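Long-range contacts in chromosome partition protein Smc (Pyrococcus yayanosii, PDB 5XEI), which is probably required for chromosome condensation and partitioning as a homodimeric, DNA-binding ATPase, represented here by its ATPase head domain and part of its coiled coil: residues 81-86 / 101-106; 92-97 / 127-132; 440-445 / 471-476; 481-486 / 511-516. One frame throughout, in Å; residues are numbered along the deposited sequence.

Contact 1 (81-86 / 101-106); sequences EVAIYF and VIKRRV
Strands 81-86 and 101-106 run antiparallel with their axes 4.6 Å apart at closest approach, and Val82-Arg104 and Ile84-Ile102 form hydrogen-bonded pairs; Ile84 N to Ile102 O measures 2.7 Å. The Glu81 chain is fully extended, CG anti to the backbone N (chi1 -180°), and this carries OE2 across to Lys103 and Arg105, the two basic residues that share its face. OE2 meets the Arg105 guanidinium at its edge, the carboxylate plane turned 45° from it. The bond from Arg105 NE to Glu81 OE2 is weak at 3.1 Å, and the modelled NH1 distance is too short to be trusted. Lys103 bends at chi3, bringing NZ to 3.5 Å from Glu81 OE2 and completing a salt-bridge network. An alanine in place of Glu81 would probably leave Lys103 and Arg105 without the carboxylate they share, two positive charges side by side with less to balance them. Val101 CG1 makes a CH-pi contact over one face of the Tyr85 ring, 3.6 Å from its centroid and 19° off the normal; the Tyr85 hydroxyl bonds to Glu8. On the opposite sheet face Val82 and Ile84 pack on helix 41-49 and Arg104 bonds to Phe48 O. These pairs build a beta hairpin in the antiparallel sheet of an ABC-type ATPase head, Val82 lying about 9 Å by side chain from Asn41 of the predicted ATP site.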
# COMPACT_ATOMS: atom_id res chain seq x y z
N GLU A 81 -5.80 6.86 -37.61
CA GLU A 81 -6.64 7.40 -36.56
C GLU A 81 -7.80 6.46 -36.25
O GLU A 81 -8.50 6.00 -37.15
CB GLU A 81 -7.17 8.78 -36.96
CG GLU A 81 -8.06 9.41 -35.91
CD GLU A 81 -8.56 10.78 -36.34
OE1 GLU A 81 -9.33 10.85 -37.34
OE2 GLU A 81 -8.16 11.78 -35.67
N VAL A 82 -7.99 6.17 -34.97
CA VAL A 82 -9.08 5.33 -34.52
C VAL A 82 -9.80 6.05 -33.39
O VAL A 82 -9.15 6.59 -32.48
CB VAL A 82 -8.60 3.95 -34.04
CG1 VAL A 82 -9.79 3.13 -33.63
CG2 VAL A 82 -7.82 3.25 -35.12
N ALA A 83 -11.12 6.07 -33.44
CA ALA A 83 -11.92 6.62 -32.36
C ALA A 83 -12.86 5.54 -31.88
O ALA A 83 -13.45 4.82 -32.70
CB ALA A 83 -12.70 7.87 -32.81
N ILE A 84 -12.99 5.38 -30.57
CA ILE A 84 -13.88 4.37 -30.04
C ILE A 84 -14.87 5.03 -29.10
O ILE A 84 -14.50 5.89 -28.29
CB ILE A 84 -13.09 3.24 -29.34
CG1 ILE A 84 -14.02 2.13 -28.88
CG2 ILE A 84 -12.32 3.77 -28.16
CD1 ILE A 84 -13.25 0.93 -28.48
N TYR A 85 -16.13 4.63 -29.21
CA TYR A 85 -17.21 5.26 -28.45
C TYR A 85 -17.84 4.23 -27.54
O TYR A 85 -18.36 3.21 -28.02
CB TYR A 85 -18.26 5.83 -29.38
CG TYR A 85 -17.76 6.91 -30.29
CD1 TYR A 85 -16.93 6.62 -31.38
CD2 TYR A 85 -18.16 8.22 -30.10
CE1 TYR A 85 -16.49 7.63 -32.23
CE2 TYR A 85 -17.72 9.22 -30.93
CZ TYR A 85 -16.89 8.93 -31.99
OH TYR A 85 -16.49 9.97 -32.79
N PHE A 86 -17.79 4.49 -26.23
CA PHE A 86 -18.39 3.63 -25.21
C PHE A 86 -19.64 4.26 -24.64
O PHE A 86 -19.69 5.48 -24.40
CB PHE A 86 -17.44 3.37 -24.06
CG PHE A 86 -16.23 2.61 -24.43
CD1 PHE A 86 -16.23 1.24 -24.43
CD2 PHE A 86 -15.06 3.27 -24.75
CE1 PHE A 86 -15.09 0.53 -24.76
CE2 PHE A 86 -13.92 2.58 -25.08
CZ PHE A 86 -13.94 1.21 -25.09
N VAL A 101 -15.50 8.81 -25.09
CA VAL A 101 -14.96 8.69 -26.43
C VAL A 101 -13.45 8.82 -26.37
O VAL A 101 -12.93 9.83 -25.86
CB VAL A 101 -15.53 9.75 -27.38
CG1 VAL A 101 -15.03 9.49 -28.79
CG2 VAL A 101 -17.05 9.77 -27.28
N ILE A 102 -12.75 7.82 -26.89
CA ILE A 102 -11.29 7.78 -26.91
C ILE A 102 -10.84 7.75 -28.36
O ILE A 102 -11.27 6.88 -29.14
CB ILE A 102 -10.75 6.56 -26.14
CG1 ILE A 102 -11.27 6.60 -24.70
CG2 ILE A 102 -9.25 6.56 -26.17
CD1 ILE A 102 -11.01 5.33 -23.91
N LYS A 103 -10.01 8.71 -28.74
CA LYS A 103 -9.42 8.77 -30.06
C LYS A 103 -7.91 8.72 -29.92
O LYS A 103 -7.33 9.37 -29.04
CB LYS A 103 -9.86 10.03 -30.82
CG LYS A 103 -9.13 10.20 -32.17
CD LYS A 103 -9.47 11.51 -32.89
CE LYS A 103 -10.81 11.43 -33.64
NZ LYS A 103 -11.20 12.74 -34.23
N ARG A 104 -7.26 7.93 -30.77
CA ARG A 104 -5.81 7.83 -30.83
C ARG A 104 -5.35 8.00 -32.26
O ARG A 104 -6.01 7.55 -33.21
CB ARG A 104 -5.31 6.51 -30.29
CG ARG A 104 -3.81 6.33 -30.43
CD ARG A 104 -3.38 4.97 -29.96
NE ARG A 104 -1.93 4.81 -30.01
CZ ARG A 104 -1.30 3.65 -29.85
NH1 ARG A 104 -1.98 2.53 -29.66
NH2 ARG A 104 0.03 3.62 -29.90
N ARG A 105 -4.21 8.66 -32.43
CA ARG A 105 -3.70 8.95 -33.76
C ARG A 105 -2.20 8.79 -33.76
O ARG A 105 -1.51 9.24 -32.84
CB ARG A 105 -4.08 10.37 -34.18
CG ARG A 105 -3.45 10.82 -35.47
CD ARG A 105 -3.74 12.28 -35.68
NE ARG A 105 -5.16 12.51 -35.89
CZ ARG A 105 -5.69 13.72 -36.03
NH1 ARG A 105 -7.00 13.84 -36.22
NH2 ARG A 105 -4.92 14.80 -35.96
N VAL A 106 -1.68 8.15 -34.80
CA VAL A 106 -0.26 7.88 -34.91
C VAL A 106 0.25 8.49 -36.22
O VAL A 106 -0.39 8.35 -37.26
CB VAL A 106 0.03 6.37 -34.84
CG1 VAL A 106 -0.84 5.62 -35.83
CG2 VAL A 106 1.51 6.07 -35.05

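Contact 2 (92-97 / 127-132); sequences GFPIDE and LDLLSA
Phe93 meets helix 127-132 with the edge of its ring, two leucine methyls lying near the ring plane. Leu129 CD1 is 3.5 Å from Phe93 CD1, and Leu130 CD2 is 3.6 Å from Phe93 CE1. The two leucines approach differently: Leu129 crosses the Phe93 side chain at about a right angle, whereas Leu130 lies beside it and points the same way. With CG anti to the backbone N (chi1 161°), Leu129 extends from the helix into the bend of the loop, where its CD1 also touches Pro94 CD at 3.5 Å. That bend is an inverse gamma turn centred on Pro94, evidenced by the bond from Ile95 N to Phe93 O at 2.6 Å. The turn belongs to the long connection between the hairpin strands 80-87 and 99-106, here folded against helix 123-132. Substituting an alanine for Phe93 would probably open a gap beside Leu129 and Leu130, and beside Phe86, whose ring also meets the phenylalanine. Phe93, Leu129 and Leu130 are buried, whereas the solvent side of the contact is made by the exposed Pro94 and Ala132. There Ala132 CB lies against Pro94 CG and CD, 3.7 Å from CG. The looser approach is on the other branch of Leu129, where CD2 stays 4.2 Å from Ile95 CG1.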
# COMPACT_ATOMS: atom_id res chain seq x y z
N GLY A 92 -19.49 2.71 -15.50
CA GLY A 92 -18.29 1.90 -15.32
C GLY A 92 -17.02 2.72 -15.45
O GLY A 92 -16.01 2.43 -14.80
N PHE A 93 -17.05 3.73 -16.31
CA PHE A 93 -15.96 4.69 -16.37
C PHE A 93 -16.15 5.74 -15.29
O PHE A 93 -17.23 6.35 -15.20
CB PHE A 93 -15.91 5.36 -17.73
CG PHE A 93 -15.38 4.49 -18.82
CD1 PHE A 93 -14.02 4.26 -18.94
CD2 PHE A 93 -16.23 3.95 -19.77
CE1 PHE A 93 -13.51 3.48 -19.97
CE2 PHE A 93 -15.74 3.16 -20.80
CZ PHE A 93 -14.38 2.93 -20.90
N PRO A 94 -15.13 5.99 -14.45
CA PRO A 94 -15.20 7.13 -13.52
C PRO A 94 -15.18 8.47 -14.24
O PRO A 94 -14.23 9.24 -14.11
CB PRO A 94 -13.95 6.96 -12.65
CG PRO A 94 -13.03 6.10 -13.46
CD PRO A 94 -13.95 5.15 -14.18
N ILE A 95 -16.24 8.74 -15.01
CA ILE A 95 -16.43 10.00 -15.73
C ILE A 95 -17.91 10.30 -15.67
O ILE A 95 -18.74 9.41 -15.89
CB ILE A 95 -15.97 9.92 -17.19
CG1 ILE A 95 -14.46 9.79 -17.29
CG2 ILE A 95 -16.44 11.14 -17.97
CD1 ILE A 95 -13.76 11.13 -17.38
N ASP A 96 -18.26 11.56 -15.39
CA ASP A 96 -19.68 11.91 -15.28
C ASP A 96 -20.28 12.17 -16.66
O ASP A 96 -20.88 13.21 -16.95
CB ASP A 96 -19.86 13.10 -14.35
CG ASP A 96 -21.17 13.04 -13.63
OD1 ASP A 96 -22.00 13.96 -13.82
OD2 ASP A 96 -21.39 12.04 -12.90
N GLU A 97 -20.14 11.17 -17.52
CA GLU A 97 -20.68 11.18 -18.87
C GLU A 97 -21.18 9.78 -19.20
O GLU A 97 -20.67 8.78 -18.68
CB GLU A 97 -19.61 11.63 -19.88
CG GLU A 97 -19.14 13.08 -19.71
CD GLU A 97 -20.16 14.11 -20.18
OE1 GLU A 97 -21.03 14.51 -19.38
OE2 GLU A 97 -20.09 14.52 -21.36
N LEU A 127 -4.90 4.79 -19.98
CA LEU A 127 -4.71 3.44 -19.47
C LEU A 127 -5.34 3.27 -18.10
O LEU A 127 -6.06 2.29 -17.85
CB LEU A 127 -3.22 3.12 -19.42
CG LEU A 127 -2.47 2.98 -20.74
CD1 LEU A 127 -1.00 2.84 -20.49
CD2 LEU A 127 -2.96 1.79 -21.59
N ASP A 128 -5.10 4.22 -17.20
CA ASP A 128 -5.56 4.07 -15.82
C ASP A 128 -7.07 4.07 -15.75
O ASP A 128 -7.66 3.37 -14.92
CB ASP A 128 -4.92 5.16 -14.94
CG ASP A 128 -5.58 6.54 -15.10
OD1 ASP A 128 -5.02 7.52 -14.55
OD2 ASP A 128 -6.65 6.68 -15.73
N LEU A 129 -7.72 4.85 -16.63
CA LEU A 129 -9.18 4.88 -16.69
C LEU A 129 -9.74 3.61 -17.35
O LEU A 129 -10.75 3.04 -16.89
CB LEU A 129 -9.63 6.15 -17.42
CG LEU A 129 -11.03 6.27 -18.01
CD1 LEU A 129 -12.00 6.27 -16.88
CD2 LEU A 129 -11.26 7.54 -18.81
N LEU A 130 -9.10 3.12 -18.41
CA LEU A 130 -9.52 1.83 -18.95
C LEU A 130 -9.39 0.74 -17.91
O LEU A 130 -10.20 -0.20 -17.91
CB LEU A 130 -8.73 1.49 -20.21
CG LEU A 130 -9.05 2.48 -21.32
CD1 LEU A 130 -8.19 2.30 -22.57
CD2 LEU A 130 -10.51 2.40 -21.66
N SER A 131 -8.42 0.85 -16.99
CA SER A 131 -8.31 -0.13 -15.90
C SER A 131 -9.43 0.04 -14.90
O SER A 131 -10.06 -0.94 -14.49
CB SER A 131 -6.97 -0.01 -15.19
OG SER A 131 -6.06 -0.99 -15.66
N ALA A 132 -9.68 1.28 -14.47
CA ALA A 132 -10.79 1.54 -13.56
C ALA A 132 -12.10 0.98 -14.10
O ALA A 132 -12.93 0.50 -13.32
CB ALA A 132 -10.92 3.04 -13.31

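Contact 3 (440-445 / 471-476); sequences FKPAPF and SRESQF
Phe445 and Gln475 meet through their first side-chain carbons, CB to CB 3.8 Å, and the flat groups beyond are used for other partners. The Phe445 ring has CG in the crowded position between backbone N and carbonyl carbon (chi1 71°), which turns it away from Gln475 and onto Ile4 of strand 3-10. The Gln475 chain is extended, CG anti to its own N (chi1 -176°), and its amide ends at the same neighbouring region: OE1 accepts from Ile4 N and NE2 donates to Ser25 O, two bonds that fix which way the amide is flipped. Phe476 points away from 440-445, and its ring meets that of Tyr446 with planes only about 15° apart. Between the backbones, Phe445 CA lies 3.2 Å from Gln475 O, a CA-H...O contact in a parallel beta bridge, and Gln475 is backbone hydrogen-bonded to Tyr446 just past the segment. Before the bridge the proline side of the loop touches the other segment through Pro442 CB, 3.3 Å from Ser474 OG; that hydroxyl is hydrogen-bonded to Gln438 OE1, and the CG atoms of Pro442 and Glu473 stand 4.3 Å apart. Glu473 OE1 also bonds to Gln438, tying both polar side chains to helix 424-440. The contact thus marks where strands 445-449 and 475-480 begin side by side in the parallel core of the P-loop ATPase sheet, a beta-alpha-beta crossover whose helix 457-470 covers Phe476 through Ile467 and Ser470, while helix 424-440 feeds in through Pro442.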
# COMPACT_ATOMS: atom_id res chain seq x y z
N PHE A 440 -18.78 -15.20 -14.02
CA PHE A 440 -18.57 -14.59 -12.73
C PHE A 440 -18.60 -13.08 -12.85
O PHE A 440 -19.44 -12.41 -12.25
CB PHE A 440 -17.26 -15.09 -12.13
CG PHE A 440 -17.09 -14.70 -10.72
CD1 PHE A 440 -17.70 -15.44 -9.72
CD2 PHE A 440 -16.31 -13.61 -10.38
CE1 PHE A 440 -17.54 -15.08 -8.39
CE2 PHE A 440 -16.14 -13.26 -9.06
CZ PHE A 440 -16.75 -13.99 -8.06
N LYS A 441 -17.69 -12.53 -13.65
CA LYS A 441 -17.54 -11.08 -13.75
C LYS A 441 -17.44 -10.70 -15.22
O LYS A 441 -16.34 -10.64 -15.79
CB LYS A 441 -16.32 -10.60 -12.96
CG LYS A 441 -16.42 -9.14 -12.51
CD LYS A 441 -15.68 -8.86 -11.17
CE LYS A 441 -16.56 -9.13 -9.93
NZ LYS A 441 -15.88 -8.92 -8.60
N PRO A 442 -18.58 -10.41 -15.85
CA PRO A 442 -18.56 -10.03 -17.27
C PRO A 442 -17.68 -8.82 -17.53
O PRO A 442 -17.81 -7.78 -16.87
CB PRO A 442 -20.04 -9.70 -17.56
CG PRO A 442 -20.82 -10.07 -16.34
CD PRO A 442 -19.87 -10.13 -15.20
N ALA A 443 -16.77 -8.94 -18.49
CA ALA A 443 -16.10 -7.77 -19.03
C ALA A 443 -17.06 -6.99 -19.93
O ALA A 443 -18.04 -7.55 -20.44
CB ALA A 443 -14.85 -8.17 -19.80
N PRO A 444 -16.81 -5.68 -20.15
CA PRO A 444 -17.75 -4.88 -20.97
C PRO A 444 -17.96 -5.42 -22.38
O PRO A 444 -19.07 -5.34 -22.92
CB PRO A 444 -17.09 -3.50 -20.99
CG PRO A 444 -16.29 -3.46 -19.76
CD PRO A 444 -15.74 -4.84 -19.58
N PHE A 445 -16.92 -5.97 -23.00
CA PHE A 445 -17.09 -6.63 -24.28
C PHE A 445 -16.03 -7.70 -24.40
O PHE A 445 -15.03 -7.70 -23.66
CB PHE A 445 -16.96 -5.65 -25.45
CG PHE A 445 -15.56 -5.17 -25.65
CD1 PHE A 445 -15.10 -4.08 -24.94
CD2 PHE A 445 -14.69 -5.86 -26.48
CE1 PHE A 445 -13.80 -3.66 -25.08
CE2 PHE A 445 -13.39 -5.45 -26.62
CZ PHE A 445 -12.94 -4.34 -25.92
N SER A 471 -24.43 -13.17 -24.55
CA SER A 471 -24.58 -11.79 -25.01
C SER A 471 -25.72 -11.07 -24.31
O SER A 471 -25.82 -9.84 -24.40
CB SER A 471 -24.75 -11.73 -26.54
OG SER A 471 -25.80 -12.54 -27.01
N ARG A 472 -26.55 -11.81 -23.56
CA ARG A 472 -27.59 -11.18 -22.76
C ARG A 472 -27.00 -10.28 -21.68
O ARG A 472 -27.72 -9.44 -21.15
CB ARG A 472 -28.49 -12.25 -22.14
CG ARG A 472 -29.82 -11.72 -21.64
CD ARG A 472 -29.95 -11.82 -20.12
NE ARG A 472 -30.57 -13.06 -19.67
CZ ARG A 472 -30.95 -13.28 -18.41
NH1 ARG A 472 -30.77 -12.33 -17.50
NH2 ARG A 472 -31.50 -14.44 -18.06
N GLU A 473 -25.72 -10.44 -21.35
CA GLU A 473 -25.08 -9.58 -20.36
C GLU A 473 -23.77 -8.96 -20.82
O GLU A 473 -23.26 -8.07 -20.14
CB GLU A 473 -24.84 -10.35 -19.05
CG GLU A 473 -23.72 -11.40 -19.17
CD GLU A 473 -24.23 -12.83 -19.01
OE1 GLU A 473 -23.43 -13.72 -18.63
OE2 GLU A 473 -25.44 -13.05 -19.25
N SER A 474 -23.19 -9.41 -21.94
CA SER A 474 -21.93 -8.87 -22.45
C SER A 474 -22.04 -8.65 -23.95
O SER A 474 -22.90 -9.24 -24.62
CB SER A 474 -20.74 -9.80 -22.18
OG SER A 474 -20.52 -9.98 -20.80
N GLN A 475 -21.16 -7.79 -24.48
CA GLN A 475 -21.08 -7.50 -25.91
C GLN A 475 -20.07 -8.44 -26.55
O GLN A 475 -18.95 -8.60 -26.03
CB GLN A 475 -20.67 -6.05 -26.16
CG GLN A 475 -20.65 -5.62 -27.63
CD GLN A 475 -20.51 -4.11 -27.76
OE1 GLN A 475 -19.60 -3.50 -27.17
NE2 GLN A 475 -21.42 -3.48 -28.52
N PHE A 476 -20.46 -9.06 -27.66
CA PHE A 476 -19.59 -9.95 -28.41
C PHE A 476 -19.39 -9.45 -29.84
O PHE A 476 -20.36 -9.17 -30.56
CB PHE A 476 -20.14 -11.37 -28.42
CG PHE A 476 -19.97 -12.08 -27.12
CD1 PHE A 476 -18.78 -12.73 -26.83
CD2 PHE A 476 -20.99 -12.07 -26.17
CE1 PHE A 476 -18.62 -13.37 -25.62
CE2 PHE A 476 -20.84 -12.71 -24.96
CZ PHE A 476 -19.66 -13.36 -24.68

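Contact 4 (481-486 / 511-516); sequences LRDVMM and KAMKIL
Met486 and Leu516 join two helices of the ATPase head, the short helix 483-488 that follows core strand 475-480 and helix 509-518 near the modelled C terminus. The joint is made mainly by side chains and is mostly apolar. Leu516 stands with CG anti to its carbonyl carbon, which points CD1 at helix 483-488. In Met486 an unusual chi1 (-107°) and an extended chi2 put SD beside Ala512 CB at 3.9 Å; the bend at chi3 (-81°) then turns CE toward the leucine. Both Met486 and Leu516 also touch Val32 of strand 28-32, which places this pair against the sheet. Met513 is folded instead: its chi1 and the bend at chi2 (-57°) bring the sulfur back to the Asp483 carboxylate. SD to OD2 of those two residues is 3.8 Å, a van der Waals approach in which the side chains cross at a slant. The other oxygen of Asp483 forms a long, weak ion pair with Lys520. At the edge of the contact Leu481 lies about 4 Å by side chain from Asn35 of the predicted ATP site. The terminal methyl CE of Met486 sits 3.6 Å from Leu516 CD1.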
# COMPACT_ATOMS: atom_id res chain seq x y z
N LEU A 481 -15.85 -16.29 -40.64
CA LEU A 481 -16.39 -16.54 -41.97
C LEU A 481 -17.30 -17.76 -41.98
O LEU A 481 -17.80 -18.13 -43.05
CB LEU A 481 -15.24 -16.69 -42.97
CG LEU A 481 -14.23 -17.72 -42.51
CD1 LEU A 481 -14.55 -19.06 -43.14
CD2 LEU A 481 -12.82 -17.27 -42.80
N ARG A 482 -17.55 -18.36 -40.83
CA ARG A 482 -18.32 -19.60 -40.71
C ARG A 482 -19.81 -19.30 -40.58
O ARG A 482 -20.21 -18.48 -39.74
CB ARG A 482 -17.83 -20.41 -39.51
CG ARG A 482 -16.31 -20.39 -39.36
CD ARG A 482 -15.63 -21.30 -40.37
NE ARG A 482 -16.08 -22.69 -40.24
CZ ARG A 482 -15.52 -23.59 -39.43
NH1 ARG A 482 -14.49 -23.26 -38.67
NH2 ARG A 482 -16.00 -24.83 -39.39
N ASP A 483 -20.62 -19.97 -41.40
CA ASP A 483 -22.02 -19.59 -41.54
C ASP A 483 -22.80 -19.83 -40.26
O ASP A 483 -23.72 -19.07 -39.93
CB ASP A 483 -22.63 -20.34 -42.72
CG ASP A 483 -21.77 -20.25 -43.98
OD1 ASP A 483 -21.03 -21.22 -44.26
OD2 ASP A 483 -21.81 -19.20 -44.69
N VAL A 484 -22.45 -20.88 -39.52
CA VAL A 484 -23.16 -21.16 -38.28
C VAL A 484 -22.95 -20.02 -37.28
O VAL A 484 -23.87 -19.64 -36.55
CB VAL A 484 -22.71 -22.51 -37.69
CG1 VAL A 484 -23.71 -22.99 -36.66
CG2 VAL A 484 -22.51 -23.54 -38.79
N MET A 485 -21.74 -19.46 -37.26
CA MET A 485 -21.47 -18.33 -36.37
C MET A 485 -22.27 -17.11 -36.80
O MET A 485 -22.91 -16.45 -35.97
CB MET A 485 -19.98 -18.01 -36.37
CG MET A 485 -19.62 -17.05 -35.27
SD MET A 485 -19.76 -17.78 -33.62
CE MET A 485 -18.30 -18.84 -33.63
N MET A 486 -22.25 -16.80 -38.10
CA MET A 486 -23.10 -15.76 -38.66
C MET A 486 -24.55 -15.91 -38.26
O MET A 486 -25.27 -14.92 -38.08
CB MET A 486 -23.02 -15.80 -40.18
CG MET A 486 -22.26 -14.72 -40.80
SD MET A 486 -22.11 -15.17 -42.53
CE MET A 486 -20.73 -16.33 -42.45
N LYS A 511 -28.08 -12.12 -47.44
CA LYS A 511 -27.06 -11.43 -48.24
C LYS A 511 -25.69 -12.01 -47.93
O LYS A 511 -24.95 -12.40 -48.83
CB LYS A 511 -27.08 -9.93 -47.96
CG LYS A 511 -28.08 -9.12 -48.75
CD LYS A 511 -27.57 -7.70 -48.95
CE LYS A 511 -27.80 -6.84 -47.72
NZ LYS A 511 -27.13 -5.51 -47.85
N ALA A 512 -25.36 -12.08 -46.63
CA ALA A 512 -24.07 -12.60 -46.21
C ALA A 512 -23.92 -14.05 -46.63
O ALA A 512 -22.82 -14.48 -47.02
CB ALA A 512 -23.92 -12.46 -44.69
N MET A 513 -25.01 -14.82 -46.54
CA MET A 513 -25.02 -16.16 -47.12
C MET A 513 -24.55 -16.13 -48.56
O MET A 513 -23.54 -16.74 -48.91
CB MET A 513 -26.43 -16.76 -47.02
CG MET A 513 -26.76 -17.24 -45.62
SD MET A 513 -25.53 -18.46 -45.10
CE MET A 513 -26.05 -19.87 -46.09
N LYS A 514 -25.26 -15.37 -49.40
CA LYS A 514 -24.90 -15.26 -50.81
C LYS A 514 -23.42 -14.94 -50.97
O LYS A 514 -22.65 -15.77 -51.47
CB LYS A 514 -25.78 -14.21 -51.50
CG LYS A 514 -27.21 -14.67 -51.74
CD LYS A 514 -28.03 -13.62 -52.49
CE LYS A 514 -29.50 -13.99 -52.53
NZ LYS A 514 -30.04 -14.12 -51.16
N ILE A 515 -22.98 -13.77 -50.50
CA ILE A 515 -21.61 -13.34 -50.76
C ILE A 515 -20.58 -14.35 -50.25
O ILE A 515 -19.51 -14.50 -50.85
CB ILE A 515 -21.35 -11.94 -50.17
CG1 ILE A 515 -22.56 -11.03 -50.38
CG2 ILE A 515 -20.10 -11.32 -50.78
CD1 ILE A 515 -22.71 -10.56 -51.81
N LEU A 516 -20.90 -15.08 -49.19
CA LEU A 516 -19.93 -16.00 -48.59
C LEU A 516 -20.15 -17.46 -48.98
O LEU A 516 -19.60 -18.35 -48.33
CB LEU A 516 -19.93 -15.85 -47.07
CG LEU A 516 -19.39 -14.48 -46.65
CD1 LEU A 516 -19.21 -14.40 -45.13
CD2 LEU A 516 -18.10 -14.17 -47.42

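Overall arrangement
From the N terminus, contact 1 closes the hairpin of strands 80-87 and 99-106. Contact 2 crosses it: the loop that opens between those strands is met by helix 123-132, so their segments alternate along the chain. The two touch directly, with Phe86 CB 3.7 Å from Phe93 CE2. Beyond the coiled-coil helices, contact 3 closes the connection from strand 445-449 through helix 457-470 to strand 475-480 in the mixed sheet. Contact 4 follows in series, joining the helix after that strand to helix 509-518 and closing the excursion through strands 491-498 and 501-506. The centre of contact 3 is about 17 Å from that of contact 2 and about 24 Å from that of contact 4.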